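Local coordinates for putative alpha/beta hydrolase fold protein (Candidatus Nitrososphaera gargensis, PDB 5A62) that probably hydrolyses carboxylic esters, as expected of a carboxylesterase-like member of the alpha/beta hydrolase fold family, at residues A[33-38]-A[177-182]; A[73-78]-A[105-110]; A[127-132]-A[193-198]; A[170-175]-A[250-255]. All coordinates share one frame; numbering follows the deposited sequence.

Interaction 1: residues A[33-38]-A[177-182]; sequences GGNILI and REVFTK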
# COMPACT_ATOMS: atom_id res chain seq x y z
N GLY A 33 -10.57 10.94 4.30
CA GLY A 33 -11.04 12.25 3.91
C GLY A 33 -11.80 12.93 5.02
O GLY A 33 -12.25 14.06 4.82
N GLY A 34 -11.96 12.29 6.15
CA GLY A 34 -12.64 12.90 7.32
C GLY A 34 -11.63 13.42 8.30
O GLY A 34 -10.42 13.44 8.10
N ASN A 35 -12.15 13.90 9.43
CA ASN A 35 -11.39 14.46 10.51
C ASN A 35 -12.37 14.71 11.62
O ASN A 35 -13.54 14.32 11.55
CB ASN A 35 -10.61 15.64 10.05
CG ASN A 35 -11.46 16.64 9.39
OD1 ASN A 35 -12.46 17.09 9.98
ND2 ASN A 35 -11.17 16.96 8.15
N ILE A 36 -11.91 15.33 12.72
CA ILE A 36 -12.78 15.46 13.91
C ILE A 36 -13.95 16.38 13.61
O ILE A 36 -14.99 16.26 14.25
CB ILE A 36 -12.00 15.95 15.09
CG1 ILE A 36 -11.11 14.84 15.59
CG2 ILE A 36 -12.93 16.44 16.20
CD1 ILE A 36 -10.01 15.26 16.47
N LEU A 37 -13.84 17.23 12.60
CA LEU A 37 -14.99 18.08 12.23
C LEU A 37 -16.21 17.29 11.82
O LEU A 37 -17.34 17.79 11.93
CB LEU A 37 -14.59 19.12 11.19
CG LEU A 37 -13.31 19.93 11.53
CD1 LEU A 37 -12.94 20.88 10.40
CD2 LEU A 37 -13.40 20.56 12.89
N ILE A 38 -16.05 16.06 11.36
CA ILE A 38 -17.18 15.26 10.91
C ILE A 38 -18.01 14.81 12.09
O ILE A 38 -19.13 14.39 11.89
CB ILE A 38 -16.69 14.06 10.06
CG1 ILE A 38 -17.70 13.70 8.96
CG2 ILE A 38 -16.35 12.84 10.90
CD1 ILE A 38 -17.24 12.60 8.03
N ARG A 177 -17.53 19.39 1.90
CA ARG A 177 -16.40 20.21 1.41
C ARG A 177 -15.51 20.66 2.52
O ARG A 177 -14.29 20.50 2.43
CB ARG A 177 -16.87 21.49 0.72
CG ARG A 177 -17.46 21.26 -0.65
CD ARG A 177 -17.92 22.58 -1.30
NE ARG A 177 -18.36 22.38 -2.69
CZ ARG A 177 -19.63 22.21 -3.06
NH1 ARG A 177 -20.62 22.24 -2.18
NH2 ARG A 177 -19.93 21.99 -4.35
N GLU A 178 -16.13 21.22 3.56
CA GLU A 178 -15.41 21.71 4.74
C GLU A 178 -14.47 20.63 5.22
O GLU A 178 -13.24 20.90 5.30
CB GLU A 178 -16.33 22.20 5.89
CG GLU A 178 -15.57 22.99 6.99
CD GLU A 178 -15.31 24.50 6.72
OE1 GLU A 178 -14.90 24.90 5.58
OE2 GLU A 178 -15.48 25.31 7.70
N VAL A 179 -15.06 19.46 5.47
CA VAL A 179 -14.35 18.36 6.14
C VAL A 179 -13.25 17.83 5.18
O VAL A 179 -12.07 17.78 5.51
CB VAL A 179 -15.29 17.26 6.52
CG1 VAL A 179 -14.56 15.96 6.91
CG2 VAL A 179 -16.27 17.73 7.61
N PHE A 180 -13.66 17.45 3.98
CA PHE A 180 -12.78 16.72 3.05
C PHE A 180 -11.56 17.51 2.70
O PHE A 180 -10.44 16.98 2.58
CB PHE A 180 -13.59 16.31 1.82
CG PHE A 180 -12.88 15.36 0.91
CD1 PHE A 180 -12.96 13.98 1.14
CD2 PHE A 180 -12.13 15.82 -0.16
CE1 PHE A 180 -12.34 13.11 0.25
CE2 PHE A 180 -11.52 14.96 -1.02
CZ PHE A 180 -11.58 13.64 -0.76
N THR A 181 -11.72 18.82 2.49
CA THR A 181 -10.64 19.62 1.98
C THR A 181 -9.58 19.96 3.06
O THR A 181 -8.57 20.54 2.72
CB THR A 181 -11.14 20.88 1.26
OG1 THR A 181 -11.79 21.70 2.21
CG2 THR A 181 -11.99 20.51 0.11
N LYS A 182 -9.75 19.46 4.28
CA LYS A 182 -8.68 19.51 5.27
C LYS A 182 -7.69 18.32 5.11
O LYS A 182 -6.68 18.29 5.83
CB LYS A 182 -9.21 19.46 6.69
CG LYS A 182 -10.28 20.39 7.12
CD LYS A 182 -9.81 21.77 7.00
CE LYS A 182 -10.70 22.67 7.90
NZ LYS A 182 -11.83 23.05 7.10

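Interaction 2: residues A[73-78]-A[105-110]; sequences TMQDLI and SSMYAA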
# COMPACT_ATOMS: atom_id res chain seq x y z
N THR A 73 1.04 0.72 6.50
CA THR A 73 0.08 -0.39 6.44
C THR A 73 -1.00 -0.12 7.45
O THR A 73 -0.89 0.72 8.37
CB THR A 73 0.69 -1.73 6.74
OG1 THR A 73 1.15 -1.75 8.12
CG2 THR A 73 1.84 -2.01 5.81
N MET A 74 -2.09 -0.86 7.35
CA MET A 74 -3.10 -0.78 8.38
C MET A 74 -2.55 -1.02 9.76
O MET A 74 -2.98 -0.37 10.72
CB MET A 74 -4.23 -1.79 8.13
CG MET A 74 -5.16 -1.56 6.96
SD MET A 74 -5.83 0.10 6.83
CE MET A 74 -6.73 0.13 8.31
N GLN A 75 -1.62 -1.95 9.90
CA GLN A 75 -1.01 -2.16 11.21
C GLN A 75 -0.44 -0.95 11.83
O GLN A 75 -0.54 -0.73 13.04
CB GLN A 75 0.01 -3.27 11.11
CG GLN A 75 0.56 -3.67 12.46
CD GLN A 75 -0.53 -4.25 13.34
OE1 GLN A 75 -1.33 -5.08 12.88
NE2 GLN A 75 -0.58 -3.80 14.58
N ASP A 76 0.14 -0.06 11.02
CA ASP A 76 0.66 1.19 11.51
C ASP A 76 -0.43 2.06 12.10
O ASP A 76 -0.21 2.71 13.10
CB ASP A 76 1.44 1.91 10.43
CG ASP A 76 2.67 1.15 10.04
OD1 ASP A 76 3.52 0.87 10.94
OD2 ASP A 76 2.87 0.87 8.83
N LEU A 77 -1.58 2.11 11.46
CA LEU A 77 -2.71 2.85 12.00
C LEU A 77 -3.22 2.22 13.32
O LEU A 77 -3.62 2.93 14.24
CB LEU A 77 -3.90 2.92 11.03
CG LEU A 77 -3.60 3.66 9.74
CD1 LEU A 77 -4.82 3.74 8.87
CD2 LEU A 77 -3.04 5.07 9.93
N ILE A 78 -3.16 0.93 13.44
CA ILE A 78 -3.59 0.30 14.69
C ILE A 78 -2.62 0.67 15.77
O ILE A 78 -3.03 0.98 16.89
CB ILE A 78 -3.68 -1.23 14.53
CG1 ILE A 78 -4.44 -1.70 13.31
CG2 ILE A 78 -4.28 -1.85 15.81
CD1 ILE A 78 -5.72 -0.95 13.01
N SER A 105 -11.15 -0.24 13.92
CA SER A 105 -11.74 -0.73 15.16
C SER A 105 -11.71 -2.23 15.21
O SER A 105 -11.46 -2.80 16.29
CB SER A 105 -13.16 -0.22 15.37
OG SER A 105 -14.14 -0.79 14.52
N SER A 106 -11.97 -2.89 14.07
CA SER A 106 -11.99 -4.32 14.06
C SER A 106 -10.61 -4.95 14.29
O SER A 106 -10.46 -5.91 15.06
CB SER A 106 -12.67 -4.79 12.78
OG SER A 106 -11.84 -4.64 11.65
N MET A 107 -9.57 -4.37 13.72
CA MET A 107 -8.24 -4.86 13.93
C MET A 107 -7.73 -4.58 15.32
O MET A 107 -7.04 -5.39 15.93
CB MET A 107 -7.27 -4.20 12.91
CG MET A 107 -7.50 -4.68 11.48
SD MET A 107 -6.38 -3.94 10.28
CE MET A 107 -4.87 -4.62 10.80
N TYR A 108 -8.10 -3.46 15.92
CA TYR A 108 -7.72 -3.16 17.24
C TYR A 108 -8.36 -4.16 18.22
O TYR A 108 -7.67 -4.68 19.06
CB TYR A 108 -8.05 -1.67 17.61
CG TYR A 108 -7.55 -1.28 18.96
CD1 TYR A 108 -6.26 -0.81 19.14
CD2 TYR A 108 -8.32 -1.45 20.07
CE1 TYR A 108 -5.82 -0.51 20.42
CE2 TYR A 108 -7.89 -1.08 21.32
CZ TYR A 108 -6.62 -0.65 21.46
OH TYR A 108 -6.18 -0.31 22.75
N ALA A 109 -9.65 -4.38 18.06
CA ALA A 109 -10.35 -5.38 18.89
C ALA A 109 -9.74 -6.74 18.76
O ALA A 109 -9.55 -7.47 19.78
CB ALA A 109 -11.81 -5.42 18.54
N ALA A 110 -9.35 -7.12 17.55
CA ALA A 110 -8.78 -8.43 17.33
C ALA A 110 -7.46 -8.56 18.03
O ALA A 110 -7.14 -9.62 18.62
CB ALA A 110 -8.63 -8.68 15.88

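Interaction 3: residues A[127-132]-A[193-198]; sequences KKFQEK and VALYTI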
# COMPACT_ATOMS: atom_id res chain seq x y z
N LYS A 127 -13.43 -6.99 6.73
CA LYS A 127 -12.99 -7.71 5.57
C LYS A 127 -12.01 -6.94 4.70
O LYS A 127 -12.03 -5.70 4.61
CB LYS A 127 -14.22 -8.08 4.73
CG LYS A 127 -15.03 -9.10 5.52
CD LYS A 127 -15.81 -10.09 4.69
CE LYS A 127 -14.91 -10.86 3.75
NZ LYS A 127 -15.68 -11.93 3.06
N LYS A 128 -11.17 -7.70 4.04
CA LYS A 128 -10.42 -7.17 2.93
C LYS A 128 -11.34 -6.84 1.79
O LYS A 128 -12.40 -7.47 1.57
CB LYS A 128 -9.45 -8.23 2.39
CG LYS A 128 -8.19 -8.38 3.08
CD LYS A 128 -7.17 -9.17 2.17
CE LYS A 128 -6.34 -8.46 1.09
NZ LYS A 128 -5.64 -7.18 1.49
N PHE A 129 -10.96 -5.87 1.00
CA PHE A 129 -11.70 -5.52 -0.21
C PHE A 129 -11.35 -6.48 -1.34
O PHE A 129 -10.28 -7.03 -1.40
CB PHE A 129 -11.38 -4.11 -0.66
CG PHE A 129 -11.87 -3.07 0.31
CD1 PHE A 129 -13.18 -2.65 0.32
CD2 PHE A 129 -11.00 -2.52 1.26
CE1 PHE A 129 -13.63 -1.73 1.24
CE2 PHE A 129 -11.43 -1.59 2.18
CZ PHE A 129 -12.75 -1.19 2.18
N GLN A 130 -12.30 -6.63 -2.23
CA GLN A 130 -11.97 -7.16 -3.53
C GLN A 130 -11.27 -6.07 -4.34
O GLN A 130 -11.52 -4.88 -4.20
CB GLN A 130 -13.26 -7.63 -4.22
CG GLN A 130 -13.90 -8.88 -3.58
CD GLN A 130 -12.94 -10.09 -3.46
OE1 GLN A 130 -12.53 -10.51 -2.38
NE2 GLN A 130 -12.55 -10.63 -4.61
N GLU A 131 -10.42 -6.46 -5.29
CA GLU A 131 -9.76 -5.47 -6.13
C GLU A 131 -10.75 -4.55 -6.80
O GLU A 131 -10.48 -3.36 -6.91
CB GLU A 131 -8.88 -6.12 -7.25
CG GLU A 131 -7.64 -6.71 -6.71
CD GLU A 131 -6.74 -7.31 -7.79
OE1 GLU A 131 -6.81 -6.90 -8.97
OE2 GLU A 131 -6.01 -8.13 -7.34
N LYS A 132 -11.88 -5.07 -7.30
CA LYS A 132 -12.82 -4.26 -7.97
C LYS A 132 -13.36 -3.15 -7.06
O LYS A 132 -13.65 -2.07 -7.52
CB LYS A 132 -13.96 -5.15 -8.53
CG LYS A 132 -14.80 -5.74 -7.42
CD LYS A 132 -16.04 -6.52 -7.85
CE LYS A 132 -16.68 -7.07 -6.56
NZ LYS A 132 -18.06 -7.65 -6.75
N VAL A 193 -4.04 3.74 -0.39
CA VAL A 193 -3.08 2.67 -0.65
C VAL A 193 -3.13 1.64 0.53
O VAL A 193 -3.04 0.44 0.33
CB VAL A 193 -1.68 3.24 -0.90
CG1 VAL A 193 -0.63 2.14 -0.85
CG2 VAL A 193 -1.65 4.01 -2.21
N ALA A 194 -3.20 2.14 1.76
CA ALA A 194 -3.21 1.29 2.93
C ALA A 194 -4.35 0.29 2.90
O ALA A 194 -4.27 -0.76 3.56
CB ALA A 194 -3.22 2.08 4.20
N LEU A 195 -5.42 0.61 2.22
CA LEU A 195 -6.54 -0.35 2.17
C LEU A 195 -6.12 -1.67 1.60
O LEU A 195 -6.74 -2.69 1.91
CB LEU A 195 -7.72 0.24 1.36
CG LEU A 195 -8.31 1.53 1.97
CD1 LEU A 195 -9.37 2.03 1.05
CD2 LEU A 195 -8.82 1.31 3.36
N TYR A 196 -5.15 -1.71 0.73
CA TYR A 196 -4.64 -3.00 0.20
C TYR A 196 -3.93 -3.87 1.19
O TYR A 196 -3.66 -5.04 0.97
CB TYR A 196 -3.66 -2.75 -0.95
CG TYR A 196 -4.30 -2.26 -2.23
CD1 TYR A 196 -4.74 -3.17 -3.16
CD2 TYR A 196 -4.41 -0.93 -2.55
CE1 TYR A 196 -5.34 -2.76 -4.32
CE2 TYR A 196 -4.96 -0.54 -3.74
CZ TYR A 196 -5.42 -1.46 -4.62
OH TYR A 196 -5.99 -1.03 -5.83
N THR A 197 -3.59 -3.29 2.35
CA THR A 197 -2.78 -3.97 3.36
C THR A 197 -3.61 -4.54 4.48
O THR A 197 -3.04 -5.06 5.46
CB THR A 197 -1.69 -3.05 3.95
OG1 THR A 197 -2.31 -2.08 4.80
CG2 THR A 197 -0.96 -2.35 2.88
N ILE A 198 -4.95 -4.52 4.35
CA ILE A 198 -5.81 -5.13 5.40
C ILE A 198 -5.55 -6.65 5.37
O ILE A 198 -5.60 -7.22 4.26
CB ILE A 198 -7.25 -4.89 5.07
CG1 ILE A 198 -7.59 -3.40 5.10
CG2 ILE A 198 -8.14 -5.68 5.99
CD1 ILE A 198 -8.93 -3.11 4.44
O HOH W 1 -8.03 -4.98 1.03
O HOH W 2 -7.96 -2.33 -7.35

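Interaction 4: residues A[170-175]-A[250-255]; sequences KRHADF and VVIEKP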
# COMPACT_ATOMS: atom_id res chain seq x y z
N LYS A 170 -27.51 20.94 -0.53
CA LYS A 170 -26.31 21.77 -0.57
C LYS A 170 -25.72 21.90 0.78
O LYS A 170 -24.50 22.04 0.89
CB LYS A 170 -26.53 23.20 -1.17
CG LYS A 170 -25.26 24.08 -1.25
CD LYS A 170 -25.42 25.40 -2.03
CE LYS A 170 -24.17 26.24 -2.03
NZ LYS A 170 -23.85 26.75 -0.71
N ARG A 171 -26.51 21.93 1.85
CA ARG A 171 -25.92 22.07 3.17
C ARG A 171 -25.01 20.87 3.50
O ARG A 171 -23.95 21.05 4.14
CB ARG A 171 -26.97 22.26 4.20
CG ARG A 171 -27.73 23.53 3.87
CD ARG A 171 -28.85 23.86 4.80
NE ARG A 171 -29.91 22.91 4.64
CZ ARG A 171 -31.15 23.18 4.25
NH1 ARG A 171 -31.53 24.43 3.93
NH2 ARG A 171 -32.01 22.14 4.19
N HIS A 172 -25.43 19.70 3.06
CA HIS A 172 -24.60 18.49 3.31
C HIS A 172 -23.40 18.52 2.40
O HIS A 172 -22.27 18.22 2.84
CB HIS A 172 -25.42 17.23 3.04
CG HIS A 172 -26.48 17.00 4.04
ND1 HIS A 172 -27.63 16.29 3.76
CD2 HIS A 172 -26.55 17.36 5.32
CE1 HIS A 172 -28.38 16.27 4.85
NE2 HIS A 172 -27.72 16.86 5.83
N ALA A 173 -23.55 18.88 1.13
CA ALA A 173 -22.41 19.09 0.28
C ALA A 173 -21.37 20.02 0.85
O ALA A 173 -20.17 19.77 0.78
CB ALA A 173 -22.85 19.57 -1.09
N ASP A 174 -21.84 21.12 1.44
CA ASP A 174 -20.93 22.08 1.91
C ASP A 174 -20.23 21.61 3.19
O ASP A 174 -19.05 21.93 3.37
CB ASP A 174 -21.69 23.42 2.15
CG ASP A 174 -21.94 24.13 0.91
OD1 ASP A 174 -21.39 23.89 -0.14
OD2 ASP A 174 -22.77 25.10 0.97
N PHE A 175 -20.91 20.86 4.03
CA PHE A 175 -20.29 20.22 5.19
C PHE A 175 -19.19 19.21 4.73
O PHE A 175 -18.03 19.30 5.18
CB PHE A 175 -21.36 19.57 6.00
CG PHE A 175 -20.92 18.77 7.21
CD1 PHE A 175 -19.85 19.14 7.98
CD2 PHE A 175 -21.63 17.64 7.58
CE1 PHE A 175 -19.51 18.38 9.13
CE2 PHE A 175 -21.25 16.89 8.68
CZ PHE A 175 -20.20 17.30 9.46
N VAL A 250 -23.01 8.66 5.25
CA VAL A 250 -24.11 8.83 6.18
C VAL A 250 -23.72 9.77 7.32
O VAL A 250 -24.57 10.43 7.90
CB VAL A 250 -24.61 7.44 6.72
CG1 VAL A 250 -23.57 6.79 7.61
CG2 VAL A 250 -25.95 7.58 7.44
N VAL A 251 -22.45 9.81 7.71
CA VAL A 251 -21.97 10.66 8.79
C VAL A 251 -22.06 12.16 8.41
O VAL A 251 -22.05 13.01 9.26
CB VAL A 251 -20.54 10.25 9.22
CG1 VAL A 251 -19.57 10.31 8.07
CG2 VAL A 251 -20.01 11.09 10.36
N ILE A 252 -22.12 12.46 7.14
CA ILE A 252 -22.34 13.84 6.71
C ILE A 252 -23.84 14.15 6.81
O ILE A 252 -24.18 15.25 7.27
CB ILE A 252 -21.89 14.02 5.25
CG1 ILE A 252 -20.39 13.84 5.15
CG2 ILE A 252 -22.36 15.35 4.64
CD1 ILE A 252 -19.57 14.83 5.88
N GLU A 253 -24.71 13.24 6.37
CA GLU A 253 -26.14 13.51 6.36
C GLU A 253 -26.77 13.44 7.75
O GLU A 253 -27.77 14.11 7.99
CB GLU A 253 -26.83 12.54 5.46
CG GLU A 253 -26.42 12.82 4.02
CD GLU A 253 -27.39 12.23 3.01
OE1 GLU A 253 -28.29 11.45 3.40
OE2 GLU A 253 -27.27 12.54 1.81
N LYS A 254 -26.23 12.60 8.63
CA LYS A 254 -26.68 12.48 10.02
C LYS A 254 -28.17 12.22 10.14
O LYS A 254 -28.88 12.95 10.83
CB LYS A 254 -26.24 13.72 10.86
CG LYS A 254 -24.74 13.97 10.79
CD LYS A 254 -24.20 14.87 11.89
CE LYS A 254 -22.69 15.15 11.78
NZ LYS A 254 -21.88 13.96 11.80
N PRO A 255 -28.65 11.14 9.55
CA PRO A 255 -30.07 10.84 9.73
C PRO A 255 -30.39 10.47 11.13
O PRO A 255 -29.68 9.73 11.80
CB PRO A 255 -30.30 9.70 8.77
CG PRO A 255 -28.98 9.03 8.68
CD PRO A 255 -27.98 10.14 8.72
O HOH W 3 -28.37 15.31 1.39
O HOH W 4 -27.99 17.20 8.66

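Interaction 1: residues A[33-38]-A[177-182]
The backbones come closest at Gly-33 and Phe-180, whose CA atoms are 4.9 Å apart, where the loop after strand 25-29 meets the last turn of helix 170-180. Here Gly-33 O receives a nearly straight CA-H...O contact from Phe-180 CA (3.2 Å, 168° at the hydrogen). The Phe-180 ring continues past Gly-33 with its CD1 corner and packs beyond it on helix 149-157.

Val-179 is the apolar wedge of the contact, and its two methyl groups have separate tasks. CG1, set anti to the backbone N (chi1 166°), lies against the glycine backbone, 3.6 Å from Gly-34 CA, while CG2 approaches Leu-37 CB and the backbone N of Ile-38 in the 3-10 segment. Asn-35 extends its amide over the helix end. Its ND2 makes a weak, bent hydrogen bond to Val-179 O (2.9 Å), an oxygen that also accepts from Lys-182 N. The other amide atom closes an Asx turn: Leu-37 N reaches Asn-35 OD1 (3.0 Å) on a lone pair in the carbonyl plane. With both amide atoms engaged, the one bond weak, the amide's rotation is probably restrained. On the more exposed side the bent Lys-182 chain passes across Leu-37 at about a right angle, its CE 3.8 Å from Leu-37 CD1, and NZ bonds to Glu-178 O.

The arrangement joins the glycine-containing loop behind a central strand to the helical insertion between strands 116-122 and 212-218. In alpha/beta hydrolases that loop commonly borders the oxyanion hole, and the insertion forms the cap.

Interaction 2: residues A[73-78]-A[105-110]
Ile-78 and Met-107 carry most of the apolar packing between helix 74-87 and helix 100-111, whose short segments cross at -70° with their axes 9.8 Å apart. Ile-78 divides its branches between two neighbours. CD1 presses on Met-107 CB at 3.6 Å, whereas CG2, directed anti to the backbone N, sits at the edge of the Tyr-108 ring, 4.0 Å from CD1 of that ring. Met-107 runs extended through CG and SD and then turns at chi3 (67°). The turn folds its methyl CE back between the helices, 3.9 Å from Ile-78 CG1, while SD lies 3.7 Å from Met-74 CB.

Polar interactions keep to the margins. Thr-73 is the N-cap of helix 74-87, and its backbone N donates to Asp-76 OD2 (3.0 Å) in an almost linear bond, 179° at the hydrogen, on the anti lone pair of that oxygen. This bond, from the N-cap N to the side chain of the third helical residue, is one half of a capping box. Gln-75 brings OE1 near the Met-107 methyl, but the amide's polar partners are Gln-111 and Asp-79, and Phe-138 of the second subunit packs on its side chain.

The helices before and after strand 93-98 in the chain thus pack through methionine and isoleucine side chains. Helix 100-111 follows what is probably the nucleophile elbow, so the pair probably corresponds to helices B and C of the classical alpha/beta hydrolase fold.

Interaction 3: residues A[127-132]-A[193-198]
Phe-129 and Ile-198 form the tightly packed half of this contact. Ile-198 CD1 comes to 3.7 Å from Phe-129 CE2, and Leu-195 CD2 reaches the same ring atom at 4.1 Å, so two aliphatic chain ends meet one corner of the phenyl ring. Leu-227 of helix 222-234 and Leu-134 also pack on the ring, so the ring is shared by segment 193-198, helix 222-234 and helix 131-134.

The other half is polar and hydrated. Lys-128 curls round the Ile-198 carbonyl: bends at chi3 (84°) and chi4 (47°) turn its chain back so that NZ donates to Ile-198 O at 2.8 Å, in the plane of that carbonyl. A second, weak bond runs from Lys-128 NZ to Tyr-196 O at 3.0 Å. The first water extends this network, accepting from Lys-128 NZ and from Phe-129 N and donating to Leu-195 O. Farther along, the second water bridges Glu-131 O and Tyr-196 OH, 2.8 Å from each of them. Where the direct contact gives way to water, the second subunit takes over, its Gly-200 N bonding to Glu-131 OE2.

The ammonium group is therefore gripped by the carbonyls of Ile-198 and, weakly, Tyr-196, together with water. These oxygens would probably stabilise its positive charge, and the bonds tie segment 127-132 to residues 196-198.

Interaction 4: residues A[170-175]-A[250-255]
Two aromatic rings of helix 170-180 rest on the short helix 250-253 through CH-pi contacts. Glu-253 CA stands almost squarely over the His-172 ring, 3.8 Å from its centroid and 12° off the normal, with Glu-253 CG continuing over the same ring near ND1. On the neighbouring turn, Ile-252 CD1 covers one face of Phe-175 toward the rim, 4.2 Å from the centroid.

Aliphatic contacts add to this. The second branch of the isoleucine, Ile-252 CG2, lies 3.8 Å from Phe-175 CD2 and also touches His-172 O. Lys-254 contributes its methylene CE, which is 3.8 Å from Phe-175 CE2; the bend at chi4 (-58°) then carries NZ back to Val-251 O, a 2.7 Å bond in the carbonyl plane. Glu-42 and Ile-38 O are further partners of that ammonium.

Two waters bridge polar atoms across the contact. One lies between His-172 ND1 (2.7 Å) and Glu-253 OE2, another between His-172 NE2 and Glu-253 O (3.2 Å), and both sit at the ring edge in its plane.

The imidazole is thus covered on one face and bound by water at both ring nitrogens, which probably restrains its rotation. With the Glu-253 carboxylate close to ND1, a protonated His-172 would probably be somewhat favoured, while Lys-254 combines an apolar flank toward Phe-175 with a charged end turned to carbonyl and carboxylate groups.

How the interactions relate
Interactions 1 and 4 share helix 170-180 and touch directly: Lys-254 NZ probably bonds to Ile-38 O, and Leu-37 O lies against Phe-175. Together they join that helix to the 33-38 loop and to the short helix 250-253, interaction 1 in a buried setting and interaction 4 nearer the surface, where waters enter. Interactions 2 and 3 form a second pair, joined by the probable hydrogen bond from Met-74 N to Thr-197 OG1, and both touch the second subunit. Interaction 2 is the most purely apolar of the four, helix on helix in the interior, whereas interaction 3 is half hydrated. The centres of interactions 2 and 4 are about 27 Å apart.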